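Long-range contacts in P35 antigen (Borrelia burgdorferi, PDB 4ALY), which is an outer surface lipoprotein of the Lyme disease agent that is critical for infection after a tick bite, though its molecular activity remains unclear: residues A[102-106]-A[141-147]; A[135-140]-A[217-221]; A[109-115]-A[166-171]; A[106-110]-A[153-158]. All coordinates share one frame; numbering follows the deposited sequence.

In the fold
The chain leaves the long helix 70-95 and enters a region from which three contacts start. Interaction 1 closes the first loop, from 102-106 to the start of helix 143-157. Interaction 4 begins at 106-110 and reaches the far end of that same helix. Interaction 3 shares Ile109 and Phe110 with it and goes on to helix 163-189. Interaction 2 starts later, at the end of helix 129-137, and closes the longest loop, to helix 200-233. Its segments alternate along the chain with those of the other three, so it crosses each of them. Interactions 1 and 3 cross as well. Together they tie the loop around helix 106-110 into the all-helical body, with Tyr136 and Phe110 touching between contacts.

Interaction 1: A[102-106]-A[141-147]; sequences QFGMR and FNEGKIF
The backbones come closest at Phe103 and Phe147, whose CA atoms lie 5.4 Å apart, where an irregular turn meets the start of helix 143-157. Phe103 carries the contact. Its CG stands beside the backbone N (chi1 -71°), and the ring reaches over to 141-147. Glu143 lies along the outer part of this ring, with Glu143 CD 3.5 Å from Phe103 CZ. The carboxylate and ring planes are 45° apart. The Phe141 and Phe103 side chains cross at about a right angle, with Phe141 CE1 4.1 Å from Phe103 CZ. Ile146 offers its CG2 branch to Phe103 CB at 3.9 Å. On the more exposed side, Phe147 CD1 rests 3.4 Å from the carbonyl O of Phe103, and Gly104 CA lies beside the Phe147 ring. Asn142 starts the helix as its N-cap. Its OD1 accepts a nearly straight bond from Lys145 N (3.0 Å) and a weak one from Gly144 N. Lys145 N comes from above the plane of the Asn142 side-chain carbonyl. The Phe103 ring also meets Tyr136 of helix 129-137 edge-to-face. Ile146 touches Tyr136 too, while Met105 packs on Phe110 of helix 106-110. Lys145 forms a salt bridge to Asp225 in helix 200-233.

Interaction 2: A[135-140]-A[217-221]; sequences LYTSLN and KEKWL. With SO4 (sulfate ion), chain D.
Ser138 and Trp220 form the tight, buried part of this contact. Trp220 NE1 donates to Ser138 OG at 3.0 Å, with an N-H...O angle of 144°. The hydroxyl sits near the edge of the indole, tilted somewhat from its plane. Ser138 OG lies between its backbone N and carbonyl carbon (chi1 83°), and from there it donates a hydrogen bond to Leu135 O at 2.7 Å. The hydroxyl is thus used both as acceptor and as donor, which fixes its rotation. Leu139 crosses the indole, CD2 to Trp220 NE1 3.8 Å. Leu221 CD2 rests on Leu139 CA at 3.7 Å. Lys217 stretches out fully and places NZ 3.1 Å from Thr137 O. Asn140 N reaches the same oxygen from the opposite face of the carbonyl plane. Lys217 NZ is also hydrogen-bonded to Gln178 of helix 163-189.

Toward solvent the contact is looser. Exposed Asn140 crosses Leu221 at about a right angle, ND2 to Leu221 CD1 3.5 Å. The same ND2 makes a weak bond to O3 of a sulfate ion, probably left from crystallisation. Asn140 has a positive phi of 59° and is the C-prime residue of a Schellman motif: Phe141 N bonds to Tyr136 O and Asn140 N to Thr137 O, ending helix 129-137.

Interaction 3: A[109-115]-A[166-171]; sequences IFSKIFF and VKETLI
Ile171 packs obliquely on the Phe115 ring, with Ile171 CG2 4.0 Å from Phe115 CE1. This is packing within an all-helical fold: the end of helix 106-110 and the loop after it run along the long helix 163-189. Helix 163-189 has a wider pi-type turn at 168-171. The CD1 end of Ile171 meets Ile113 CD1 tip to tip at 4.1 Å. Nearer the N-terminal end of helix 163-189, Val166 CG1 lies 3.8 Å from Ile109 CG2 of the short helix, and Leu170 CD1 touches the same methyl. Both of these helix side chains cross Ile109 at about right angles. Leu170 CD1 also reaches Phe110 CE1, so a single methyl group is shared by two residues of the short helix. Around this core, Phe110 meets Phe123 and Phe115 meets Phe175, both edge-to-face. Trp220 of helix 200-233 packs on Leu170.

Lys167 closes the more open side. Its CG is anti to the backbone N (chi1 -177°), and a bend at chi2 (-88°) lays the chain beside the backbone of 113-115. Its CB touches Ile113 CG2, and its CE lies 3.2 Å from Phe114 O and just as near Phe115 O. At the tip, a water accepts from Lys167 NZ at 2.8 Å and donates to Phe115 O at 3.1 Å.

Interaction 4: A[106-110]-A[153-158]; sequences RAEIF and LSKLSQ
A helix-helix crossing is made here, with Glu108 and Ile109 of the short helix 106-110 set against Ser154 and Ser157 near the C-terminal end of helix 143-157. The axes of the two short segments approach to 8.4 Å, and their directions differ by 67°. Small serines lie at this crossing, and the backbones come close: the CA atoms of Glu108 and Ser154 are 5.4 Å apart. Ser157 OG donates to Glu108 O. The modelled distance of 2.5 Å is very short, so its exact length is doubtful. The hydroxyl points across because it is anti to its own backbone N (chi1 -176°). A water makes a second link. It accepts from Glu108 N at 2.9 Å and donates to Ser154 OG at 2.7 Å. Ser154 OG also bonds to Gly150 O, one turn back. Ile109 CD1 fits against Leu153 CB at 3.9 Å and against Ser154 OG.

On the outer side Glu108 bends at chi2 and crosses Gln158 at a slant. The carboxylate and amide planes are 32° apart. Glu108 OE2 comes to 3.4 Å from Gln158 NE2, but the angle is too poor for a hydrogen bond. The polar link therefore rests mainly on backbone groups of Glu108. Within the pi-type turn of helix 106-110, the water satisfies its N-H, and Ser157 OG probably its C=O, though that bond is modelled too short to press.

Interaction 1: A[102-106]-A[141-147]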
loop_
_atom_site.group_PDB
_atom_site.type_symbol
_atom_site.label_atom_id
_atom_site.label_comp_id
_atom_site.label_asym_id
_atom_site.label_seq_id
_atom_site.Cartn_x
_atom_site.Cartn_y
_atom_site.Cartn_z
ATOM N N GLN A 102 3.375 14.862 10.169
ATOM C CA GLN A 102 3.107 13.654 9.344
ATOM C C GLN A 102 3.445 12.367 10.064
ATOM O O GLN A 102 4.159 11.459 9.544
ATOM C CB GLN A 102 3.766 13.801 7.976
ATOM C CG GLN A 102 3.221 15.058 7.338
ATOM C CD GLN A 102 3.911 15.464 6.069
ATOM O OE1 GLN A 102 4.965 14.920 5.681
ATOM N NE2 GLN A 102 3.276 16.391 5.358
ATOM N N PHE A 103 2.929 12.279 11.292
ATOM C CA PHE A 103 3.093 11.105 12.134
ATOM C C PHE A 103 4.549 10.848 12.396
ATOM O O PHE A 103 4.989 9.672 12.533
ATOM C CB PHE A 103 2.368 9.888 11.566
ATOM C CG PHE A 103 0.874 10.000 11.675
ATOM C CD1 PHE A 103 0.276 10.075 12.925
ATOM C CD2 PHE A 103 0.068 10.000 10.571
ATOM C CE1 PHE A 103 -1.097 10.188 13.062
ATOM C CE2 PHE A 103 -1.339 10.114 10.698
ATOM C CZ PHE A 103 -1.910 10.219 11.965
ATOM N N GLY A 104 5.284 11.951 12.585
ATOM C CA GLY A 104 6.703 11.864 12.981
ATOM C C GLY A 104 7.605 11.673 11.759
ATOM O O GLY A 104 8.822 11.807 11.848
ATOM N N MET A 105 7.011 11.399 10.606
ATOM C CA MET A 105 7.775 11.008 9.474
ATOM C C MET A 105 8.278 12.164 8.609
ATOM O O MET A 105 9.102 11.986 7.727
ATOM C CB MET A 105 6.951 10.046 8.637
ATOM C CG MET A 105 6.925 8.662 9.232
ATOM S SD MET A 105 5.792 7.557 8.328
ATOM C CE MET A 105 7.100 6.860 7.384
ATOM N N ARG A 106 7.783 13.348 8.844
ATOM C CA ARG A 106 8.101 14.396 7.918
ATOM C C ARG A 106 9.560 14.904 8.007
ATOM O O ARG A 106 10.171 15.099 6.958
ATOM C CB ARG A 106 7.149 15.543 8.104
ATOM C CG ARG A 106 7.701 16.806 7.516
ATOM C CD ARG A 106 6.850 17.963 7.986
ATOM N NE ARG A 106 6.599 18.862 6.896
ATOM C CZ ARG A 106 5.440 19.477 6.679
ATOM N NH1 ARG A 106 4.380 19.327 7.507
ATOM N NH2 ARG A 106 5.355 20.235 5.591
ATOM N N PHE A 141 -4.267 2.498 8.958
ATOM C CA PHE A 141 -4.402 3.774 9.685
ATOM C C PHE A 141 -4.238 3.551 11.182
ATOM O O PHE A 141 -4.857 4.174 12.029
ATOM C CB PHE A 141 -5.692 4.576 9.345
ATOM C CG PHE A 141 -5.416 6.041 9.129
ATOM C CD1 PHE A 141 -5.239 6.882 10.207
ATOM C CD2 PHE A 141 -5.242 6.566 7.809
ATOM C CE1 PHE A 141 -4.937 8.216 10.007
ATOM C CE2 PHE A 141 -4.922 7.884 7.623
ATOM C CZ PHE A 141 -4.796 8.719 8.713
ATOM N N ASN A 142 -3.323 2.667 11.506
ATOM C CA ASN A 142 -3.007 2.477 12.864
ATOM C C ASN A 142 -1.943 3.439 13.190
ATOM O O ASN A 142 -0.748 3.141 12.989
ATOM C CB ASN A 142 -2.443 1.108 13.051
ATOM C CG ASN A 142 -2.084 0.859 14.469
ATOM O OD1 ASN A 142 -1.519 1.723 15.170
ATOM N ND2 ASN A 142 -2.401 -0.305 14.910
ATOM N N GLU A 143 -2.349 4.575 13.742
ATOM C CA GLU A 143 -1.406 5.672 13.913
ATOM C C GLU A 143 -0.209 5.285 14.779
ATOM O O GLU A 143 0.842 5.913 14.681
ATOM C CB GLU A 143 -2.136 6.896 14.429
ATOM C CG GLU A 143 -3.303 7.298 13.513
ATOM C CD GLU A 143 -4.133 8.440 14.063
ATOM O OE1 GLU A 143 -3.778 9.033 15.101
ATOM O OE2 GLU A 143 -5.177 8.750 13.473
ATOM N N GLY A 144 -0.376 4.266 15.640
ATOM C CA GLY A 144 0.712 3.907 16.546
ATOM C C GLY A 144 1.859 3.183 15.832
ATOM O O GLY A 144 3.035 3.449 16.056
ATOM N N LYS A 145 1.461 2.211 15.037
ATOM C CA LYS A 145 2.284 1.425 14.179
ATOM C C LYS A 145 2.947 2.357 13.114
ATOM O O LYS A 145 4.178 2.318 12.900
ATOM C CB LYS A 145 1.357 0.427 13.544
ATOM C CG LYS A 145 1.961 -0.514 12.542
ATOM C CD LYS A 145 1.221 -1.858 12.676
ATOM C CE LYS A 145 0.984 -2.233 14.165
ATOM N NZ LYS A 145 0.016 -3.371 14.288
ATOM N N ILE A 146 2.151 3.246 12.520
ATOM C CA ILE A 146 2.695 4.221 11.588
ATOM C C ILE A 146 3.790 5.059 12.231
ATOM O O ILE A 146 4.807 5.302 11.606
ATOM C CB ILE A 146 1.610 5.110 11.023
ATOM C CG1 ILE A 146 0.694 4.232 10.131
ATOM C CG2 ILE A 146 2.220 6.245 10.188
ATOM C CD1 ILE A 146 -0.624 4.905 9.912
ATOM N N PHE A 147 3.589 5.462 13.476
ATOM C CA PHE A 147 4.491 6.331 14.138
ATOM C C PHE A 147 5.767 5.558 14.488
ATOM O O PHE A 147 6.858 6.122 14.361
ATOM C CB PHE A 147 3.849 6.952 15.394
ATOM C CG PHE A 147 4.821 7.737 16.219
ATOM C CD1 PHE A 147 5.214 8.995 15.809
ATOM C CD2 PHE A 147 5.461 7.151 17.341
ATOM C CE1 PHE A 147 6.164 9.704 16.556
ATOM C CE2 PHE A 147 6.383 7.829 18.084
ATOM C CZ PHE A 147 6.759 9.118 17.688
HETATM O O HOH W 1 7.269 8.302 13.106
#

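Interaction 2: A[135-140]-A[217-221]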
loop_
_atom_site.group_PDB
_atom_site.type_symbol
_atom_site.label_atom_id
_atom_site.label_comp_id
_atom_site.label_asym_id
_atom_site.label_seq_id
_atom_site.Cartn_x
_atom_site.Cartn_y
_atom_site.Cartn_z
ATOM N N LEU A 135 -0.720 5.724 1.888
ATOM C CA LEU A 135 0.294 5.030 2.617
ATOM C C LEU A 135 -0.196 4.675 4.067
ATOM O O LEU A 135 0.078 3.575 4.567
ATOM C CB LEU A 135 1.528 5.903 2.683
ATOM C CG LEU A 135 2.683 5.359 3.505
ATOM C CD1 LEU A 135 3.184 3.998 2.957
ATOM C CD2 LEU A 135 3.783 6.454 3.474
ATOM N N TYR A 136 -0.902 5.608 4.734
ATOM C CA TYR A 136 -1.313 5.391 6.130
ATOM C C TYR A 136 -2.383 4.291 6.171
ATOM O O TYR A 136 -2.349 3.413 7.030
ATOM C CB TYR A 136 -1.878 6.686 6.750
ATOM C CG TYR A 136 -0.976 7.909 6.762
ATOM C CD1 TYR A 136 0.412 7.800 6.912
ATOM C CD2 TYR A 136 -1.513 9.185 6.622
ATOM C CE1 TYR A 136 1.231 8.921 6.963
ATOM C CE2 TYR A 136 -0.708 10.312 6.615
ATOM C CZ TYR A 136 0.681 10.169 6.823
ATOM O OH TYR A 136 1.508 11.296 6.857
ATOM N N THR A 137 -3.326 4.352 5.238
ATOM C CA THR A 137 -4.316 3.335 5.053
ATOM C C THR A 137 -3.678 1.961 4.799
ATOM O O THR A 137 -4.245 0.944 5.246
ATOM C CB THR A 137 -5.236 3.731 3.893
ATOM O OG1 THR A 137 -5.847 4.978 4.227
ATOM C CG2 THR A 137 -6.328 2.749 3.661
ATOM N N SER A 138 -2.478 1.928 4.196
ATOM C CA SER A 138 -1.868 0.652 3.826
ATOM C C SER A 138 -1.420 -0.056 5.064
ATOM O O SER A 138 -1.091 -1.254 5.058
ATOM C CB SER A 138 -0.716 0.849 2.820
ATOM O OG SER A 138 0.512 1.189 3.448
ATOM N N LEU A 139 -1.353 0.708 6.137
ATOM C CA LEU A 139 -0.978 0.153 7.438
ATOM C C LEU A 139 -2.267 0.226 8.313
ATOM O O LEU A 139 -2.190 0.441 9.545
ATOM C CB LEU A 139 0.209 0.990 8.034
ATOM C CG LEU A 139 1.611 0.780 7.437
ATOM C CD1 LEU A 139 2.684 1.910 7.606
ATOM C CD2 LEU A 139 2.119 -0.570 7.918
ATOM N N ASN A 140 -3.435 0.152 7.651
ATOM C CA ASN A 140 -4.728 0.183 8.381
ATOM C C ASN A 140 -4.987 1.430 9.236
ATOM O O ASN A 140 -5.780 1.413 10.148
ATOM C CB ASN A 140 -4.895 -1.100 9.246
ATOM C CG ASN A 140 -5.079 -2.363 8.399
ATOM O OD1 ASN A 140 -5.393 -2.306 7.227
ATOM N ND2 ASN A 140 -4.875 -3.485 8.994
ATOM N N LYS A 217 -1.137 -6.957 1.026
ATOM C CA LYS A 217 -1.254 -6.042 2.183
ATOM C C LYS A 217 -0.867 -6.749 3.463
ATOM O O LYS A 217 -0.130 -6.192 4.300
ATOM C CB LYS A 217 -2.681 -5.544 2.344
ATOM C CG LYS A 217 -2.804 -4.488 3.432
ATOM C CD LYS A 217 -4.055 -3.651 3.294
ATOM C CE LYS A 217 -4.127 -2.589 4.391
ATOM N NZ LYS A 217 -5.242 -1.667 3.983
ATOM N N GLU A 218 -1.368 -7.967 3.642
ATOM C CA GLU A 218 -1.190 -8.682 4.915
ATOM C C GLU A 218 0.270 -8.969 5.180
ATOM O O GLU A 218 0.710 -8.958 6.306
ATOM C CB GLU A 218 -1.972 -9.997 4.907
ATOM C CG GLU A 218 -2.190 -10.550 6.279
ATOM C CD GLU A 218 -3.052 -9.617 7.090
ATOM O OE1 GLU A 218 -4.058 -9.110 6.500
ATOM O OE2 GLU A 218 -2.695 -9.381 8.284
ATOM N N LYS A 219 1.039 -9.210 4.132
ATOM C CA LYS A 219 2.424 -9.531 4.337
ATOM C C LYS A 219 3.210 -8.231 4.590
ATOM O O LYS A 219 4.189 -8.229 5.323
ATOM C CB LYS A 219 2.957 -10.303 3.132
ATOM C CG LYS A 219 4.276 -10.962 3.446
ATOM C CD LYS A 219 5.043 -11.232 2.181
ATOM C CE LYS A 219 6.392 -11.874 2.528
ATOM N NZ LYS A 219 7.161 -11.977 1.261
ATOM N N TRP A 220 2.756 -7.127 3.997
ATOM C CA TRP A 220 3.270 -5.771 4.298
ATOM C C TRP A 220 2.977 -5.426 5.731
ATOM O O TRP A 220 3.817 -4.873 6.431
ATOM C CB TRP A 220 2.659 -4.766 3.331
ATOM C CG TRP A 220 2.782 -3.299 3.661
ATOM C CD1 TRP A 220 1.761 -2.421 3.949
ATOM C CD2 TRP A 220 4.011 -2.471 3.697
ATOM N NE1 TRP A 220 2.249 -1.148 4.143
ATOM C CE2 TRP A 220 3.590 -1.127 4.037
ATOM C CE3 TRP A 220 5.383 -2.720 3.483
ATOM C CZ2 TRP A 220 4.506 -0.068 4.145
ATOM C CZ3 TRP A 220 6.303 -1.648 3.597
ATOM C CH2 TRP A 220 5.878 -0.366 3.940
ATOM N N LEU A 221 1.800 -5.804 6.207
ATOM C CA LEU A 221 1.454 -5.525 7.609
ATOM C C LEU A 221 2.301 -6.372 8.513
ATOM O O LEU A 221 2.784 -5.888 9.550
ATOM C CB LEU A 221 -0.043 -5.760 7.900
ATOM C CG LEU A 221 -1.094 -4.796 7.268
ATOM C CD1 LEU A 221 -2.505 -5.399 7.253
ATOM C CD2 LEU A 221 -1.070 -3.480 8.025
HETATM S S SO4 D . -5.082 -3.006 12.949
HETATM O O1 SO4 D . -5.297 -1.584 13.314
HETATM O O2 SO4 D . -3.645 -3.273 12.621
HETATM O O3 SO4 D . -5.953 -3.336 11.797
HETATM O O4 SO4 D . -5.513 -3.844 14.090
#

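Interaction 3: A[109-115]-A[166-171]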
loop_
_atom_site.group_PDB
_atom_site.type_symbol
_atom_site.label_atom_id
_atom_site.label_comp_id
_atom_site.label_asym_id
_atom_site.label_seq_id
_atom_site.Cartn_x
_atom_site.Cartn_y
_atom_site.Cartn_z
ATOM N N ILE A 109 12.055 11.820 6.657
ATOM C CA ILE A 109 11.687 10.979 5.527
ATOM C C ILE A 109 10.962 11.839 4.526
ATOM O O ILE A 109 11.532 12.186 3.479
ATOM C CB ILE A 109 10.842 9.765 5.986
ATOM C CG1 ILE A 109 11.443 9.150 7.242
ATOM C CG2 ILE A 109 10.668 8.716 4.864
ATOM C CD1 ILE A 109 10.673 7.971 7.827
ATOM N N PHE A 110 9.710 12.234 4.811
ATOM C CA PHE A 110 8.884 12.725 3.701
ATOM C C PHE A 110 9.510 13.985 3.118
ATOM O O PHE A 110 9.476 14.273 1.909
ATOM C CB PHE A 110 7.451 12.973 4.126
ATOM C CG PHE A 110 6.704 11.747 4.582
ATOM C CD1 PHE A 110 7.029 10.480 4.124
ATOM C CD2 PHE A 110 5.602 11.882 5.428
ATOM C CE1 PHE A 110 6.295 9.359 4.511
ATOM C CE2 PHE A 110 4.820 10.773 5.797
ATOM C CZ PHE A 110 5.169 9.504 5.348
ATOM N N SER A 111 10.163 14.740 3.969
ATOM C CA SER A 111 10.759 15.968 3.399
ATOM C C SER A 111 12.152 15.721 2.762
ATOM O O SER A 111 12.758 16.674 2.370
ATOM C CB SER A 111 10.790 17.121 4.406
ATOM O OG SER A 111 11.774 16.859 5.372
ATOM N N LYS A 112 12.614 14.478 2.683
ATOM C CA LYS A 112 13.893 14.121 2.022
ATOM C C LYS A 112 13.739 13.202 0.811
ATOM O O LYS A 112 14.729 12.948 0.130
ATOM C CB LYS A 112 14.850 13.347 2.926
ATOM C CG LYS A 112 14.994 13.823 4.369
ATOM C CD LYS A 112 15.846 15.068 4.410
ATOM C CE LYS A 112 16.499 15.211 5.781
ATOM N NZ LYS A 112 16.934 16.632 5.653
ATOM N N ILE A 113 12.548 12.684 0.540
ATOM C CA ILE A 113 12.400 11.733 -0.531
ATOM C C ILE A 113 11.419 12.306 -1.563
ATOM O O ILE A 113 10.674 13.210 -1.230
ATOM C CB ILE A 113 11.854 10.380 0.004
ATOM C CG1 ILE A 113 10.460 10.615 0.653
ATOM C CG2 ILE A 113 12.876 9.715 0.946
ATOM C CD1 ILE A 113 9.616 9.378 0.800
ATOM N N PHE A 114 11.429 11.744 -2.774
ATOM C CA PHE A 114 10.511 12.066 -3.894
ATOM C C PHE A 114 9.596 10.920 -4.270
ATOM O O PHE A 114 9.995 9.768 -4.249
ATOM C CB PHE A 114 11.285 12.430 -5.144
ATOM C CG PHE A 114 12.187 13.564 -4.912
ATOM C CD1 PHE A 114 11.689 14.865 -4.918
ATOM C CD2 PHE A 114 13.533 13.345 -4.592
ATOM C CE1 PHE A 114 12.517 15.927 -4.634
ATOM C CE2 PHE A 114 14.367 14.427 -4.317
ATOM C CZ PHE A 114 13.860 15.711 -4.369
ATOM N N PHE A 115 8.396 11.261 -4.710
ATOM C CA PHE A 115 7.442 10.250 -5.028
ATOM C C PHE A 115 7.973 9.320 -6.120
ATOM O O PHE A 115 7.992 8.102 -5.958
ATOM C CB PHE A 115 6.082 10.886 -5.401
ATOM C CG PHE A 115 4.993 9.874 -5.635
ATOM C CD1 PHE A 115 4.572 9.027 -4.615
ATOM C CD2 PHE A 115 4.395 9.750 -6.877
ATOM C CE1 PHE A 115 3.561 8.084 -4.849
ATOM C CE2 PHE A 115 3.369 8.809 -7.113
ATOM C CZ PHE A 115 2.955 7.979 -6.100
ATOM N N VAL A 166 14.264 2.997 1.958
ATOM C CA VAL A 166 13.133 3.576 2.708
ATOM C C VAL A 166 11.991 4.034 1.851
ATOM O O VAL A 166 10.864 3.587 2.019
ATOM C CB VAL A 166 13.579 4.703 3.655
ATOM C CG1 VAL A 166 12.370 5.417 4.244
ATOM C CG2 VAL A 166 14.489 4.120 4.735
ATOM N N LYS A 167 12.310 4.881 0.892
ATOM C CA LYS A 167 11.397 5.319 -0.137
ATOM C C LYS A 167 10.796 4.081 -0.867
ATOM O O LYS A 167 9.574 3.871 -0.826
ATOM C CB LYS A 167 12.166 6.277 -1.070
ATOM C CG LYS A 167 11.353 6.898 -2.166
ATOM C CD LYS A 167 11.359 6.001 -3.386
ATOM C CE LYS A 167 10.402 6.559 -4.436
ATOM N NZ LYS A 167 9.982 5.429 -5.317
ATOM N N GLU A 168 11.649 3.234 -1.459
ATOM C CA GLU A 168 11.202 2.059 -2.242
ATOM C C GLU A 168 10.158 1.295 -1.366
ATOM O O GLU A 168 9.014 1.034 -1.776
ATOM C CB GLU A 168 12.447 1.172 -2.504
ATOM C CG GLU A 168 12.724 0.440 -3.832
ATOM C CD GLU A 168 14.253 0.182 -4.058
ATOM O OE1 GLU A 168 15.001 1.179 -4.345
ATOM O OE2 GLU A 168 14.750 -1.001 -3.955
ATOM N N THR A 169 10.552 0.971 -0.148
ATOM C CA THR A 169 9.706 0.230 0.776
ATOM C C THR A 169 8.323 0.892 1.002
ATOM O O THR A 169 7.308 0.226 0.952
ATOM C CB THR A 169 10.450 0.098 2.103
ATOM O OG1 THR A 169 11.713 -0.576 1.872
ATOM C CG2 THR A 169 9.614 -0.593 3.122
ATOM N N LEU A 170 8.301 2.213 1.184
ATOM C CA LEU A 170 7.097 2.884 1.582
ATOM C C LEU A 170 6.217 3.110 0.354
ATOM O O LEU A 170 4.985 2.997 0.386
ATOM C CB LEU A 170 7.449 4.214 2.289
ATOM C CG LEU A 170 7.957 4.197 3.747
ATOM C CD1 LEU A 170 8.209 5.633 4.251
ATOM C CD2 LEU A 170 6.979 3.482 4.681
ATOM N N ILE A 171 6.863 3.425 -0.746
ATOM C CA ILE A 171 6.127 3.837 -1.911
ATOM C C ILE A 171 5.838 2.693 -2.879
ATOM O O ILE A 171 4.706 2.507 -3.307
ATOM C CB ILE A 171 6.876 4.998 -2.577
ATOM C CG1 ILE A 171 6.842 6.160 -1.552
ATOM C CG2 ILE A 171 6.268 5.296 -3.967
ATOM C CD1 ILE A 171 7.428 7.455 -2.047
HETATM O O HOH W 2 8.307 5.460 -7.602
#

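Interaction 4: A[106-110]-A[153-158]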
loop_
_atom_site.group_PDB
_atom_site.type_symbol
_atom_site.label_atom_id
_atom_site.label_comp_id
_atom_site.label_asym_id
_atom_site.label_seq_id
_atom_site.Cartn_x
_atom_site.Cartn_y
_atom_site.Cartn_z
ATOM N N ARG A 106 7.783 13.348 8.844
ATOM C CA ARG A 106 8.101 14.396 7.918
ATOM C C ARG A 106 9.560 14.904 8.007
ATOM O O ARG A 106 10.171 15.099 6.958
ATOM C CB ARG A 106 7.149 15.543 8.104
ATOM C CG ARG A 106 7.701 16.806 7.516
ATOM C CD ARG A 106 6.850 17.963 7.986
ATOM N NE ARG A 106 6.599 18.862 6.896
ATOM C CZ ARG A 106 5.440 19.477 6.679
ATOM N NH1 ARG A 106 4.380 19.327 7.507
ATOM N NH2 ARG A 106 5.355 20.235 5.591
ATOM N N ALA A 107 10.113 15.095 9.211
ATOM C CA ALA A 107 11.439 15.772 9.332
ATOM C C ALA A 107 12.557 15.020 8.628
ATOM O O ALA A 107 13.420 15.664 8.073
ATOM C CB ALA A 107 11.827 16.022 10.815
ATOM N N GLU A 108 12.544 13.660 8.668
ATOM C CA GLU A 108 13.652 12.831 8.150
ATOM C C GLU A 108 13.340 11.962 6.987
ATOM O O GLU A 108 14.276 11.333 6.418
ATOM C CB GLU A 108 14.172 11.842 9.176
ATOM C CG GLU A 108 14.282 12.341 10.592
ATOM C CD GLU A 108 15.350 13.361 10.766
ATOM O OE1 GLU A 108 16.001 13.755 9.749
ATOM O OE2 GLU A 108 15.537 13.764 11.930
ATOM N N ILE A 109 12.055 11.820 6.657
ATOM C CA ILE A 109 11.687 10.979 5.527
ATOM C C ILE A 109 10.962 11.839 4.526
ATOM O O ILE A 109 11.532 12.186 3.479
ATOM C CB ILE A 109 10.842 9.765 5.986
ATOM C CG1 ILE A 109 11.443 9.150 7.242
ATOM C CG2 ILE A 109 10.668 8.716 4.864
ATOM C CD1 ILE A 109 10.673 7.971 7.827
ATOM N N PHE A 110 9.710 12.234 4.811
ATOM C CA PHE A 110 8.884 12.725 3.701
ATOM C C PHE A 110 9.510 13.985 3.118
ATOM O O PHE A 110 9.476 14.273 1.909
ATOM C CB PHE A 110 7.451 12.973 4.126
ATOM C CG PHE A 110 6.704 11.747 4.582
ATOM C CD1 PHE A 110 7.029 10.480 4.124
ATOM C CD2 PHE A 110 5.602 11.882 5.428
ATOM C CE1 PHE A 110 6.295 9.359 4.511
ATOM C CE2 PHE A 110 4.820 10.773 5.797
ATOM C CZ PHE A 110 5.169 9.504 5.348
ATOM N N LEU A 153 12.451 4.018 10.599
ATOM C CA LEU A 153 12.826 4.263 9.225
ATOM C C LEU A 153 13.519 5.618 9.107
ATOM O O LEU A 153 14.289 5.809 8.205
ATOM C CB LEU A 153 11.617 4.206 8.294
ATOM C CG LEU A 153 10.966 2.846 8.014
ATOM C CD1 LEU A 153 9.799 2.972 7.034
ATOM C CD2 LEU A 153 11.928 1.739 7.604
ATOM N N SER A 154 13.271 6.529 10.034
ATOM C CA SER A 154 13.923 7.814 10.055
ATOM C C SER A 154 15.379 7.607 10.417
ATOM O O SER A 154 16.232 8.464 10.100
ATOM C CB SER A 154 13.347 8.665 11.173
ATOM O OG SER A 154 12.168 9.298 10.776
ATOM N N LYS A 155 15.690 6.522 11.112
ATOM C CA LYS A 155 17.085 6.326 11.497
ATOM C C LYS A 155 17.862 5.999 10.220
ATOM O O LYS A 155 18.959 6.510 10.046
ATOM C CB LYS A 155 17.244 5.265 12.560
ATOM C CG LYS A 155 16.740 5.720 13.927
ATOM C CD LYS A 155 17.276 4.788 14.993
ATOM C CE LYS A 155 17.437 5.532 16.307
ATOM N NZ LYS A 155 17.507 4.522 17.383
ATOM N N LEU A 156 17.247 5.208 9.317
ATOM C CA LEU A 156 17.823 4.868 8.027
ATOM C C LEU A 156 17.785 6.034 7.046
ATOM O O LEU A 156 18.730 6.252 6.300
ATOM C CB LEU A 156 17.054 3.718 7.389
ATOM C CG LEU A 156 17.217 2.326 7.959
ATOM C CD1 LEU A 156 16.199 1.337 7.364
ATOM C CD2 LEU A 156 18.691 1.857 7.805
ATOM N N SER A 157 16.690 6.770 7.005
ATOM C CA SER A 157 16.574 7.851 6.039
ATOM C C SER A 157 17.608 8.990 6.320
ATOM O O SER A 157 18.032 9.733 5.420
ATOM C CB SER A 157 15.130 8.352 6.014
ATOM O OG SER A 157 14.918 9.367 5.016
ATOM N N GLN A 158 18.050 9.099 7.576
ATOM C CA GLN A 158 19.144 10.023 7.941
ATOM C C GLN A 158 20.509 9.696 7.258
ATOM O O GLN A 158 21.494 10.457 7.353
ATOM C CB GLN A 158 19.261 10.066 9.473
ATOM C CG GLN A 158 18.116 10.841 10.128
ATOM C CD GLN A 158 18.212 10.953 11.634
ATOM O OE1 GLN A 158 17.942 10.004 12.367
ATOM N NE2 GLN A 158 18.557 12.118 12.103
HETATM O O HOH W 3 11.138 11.825 10.471
#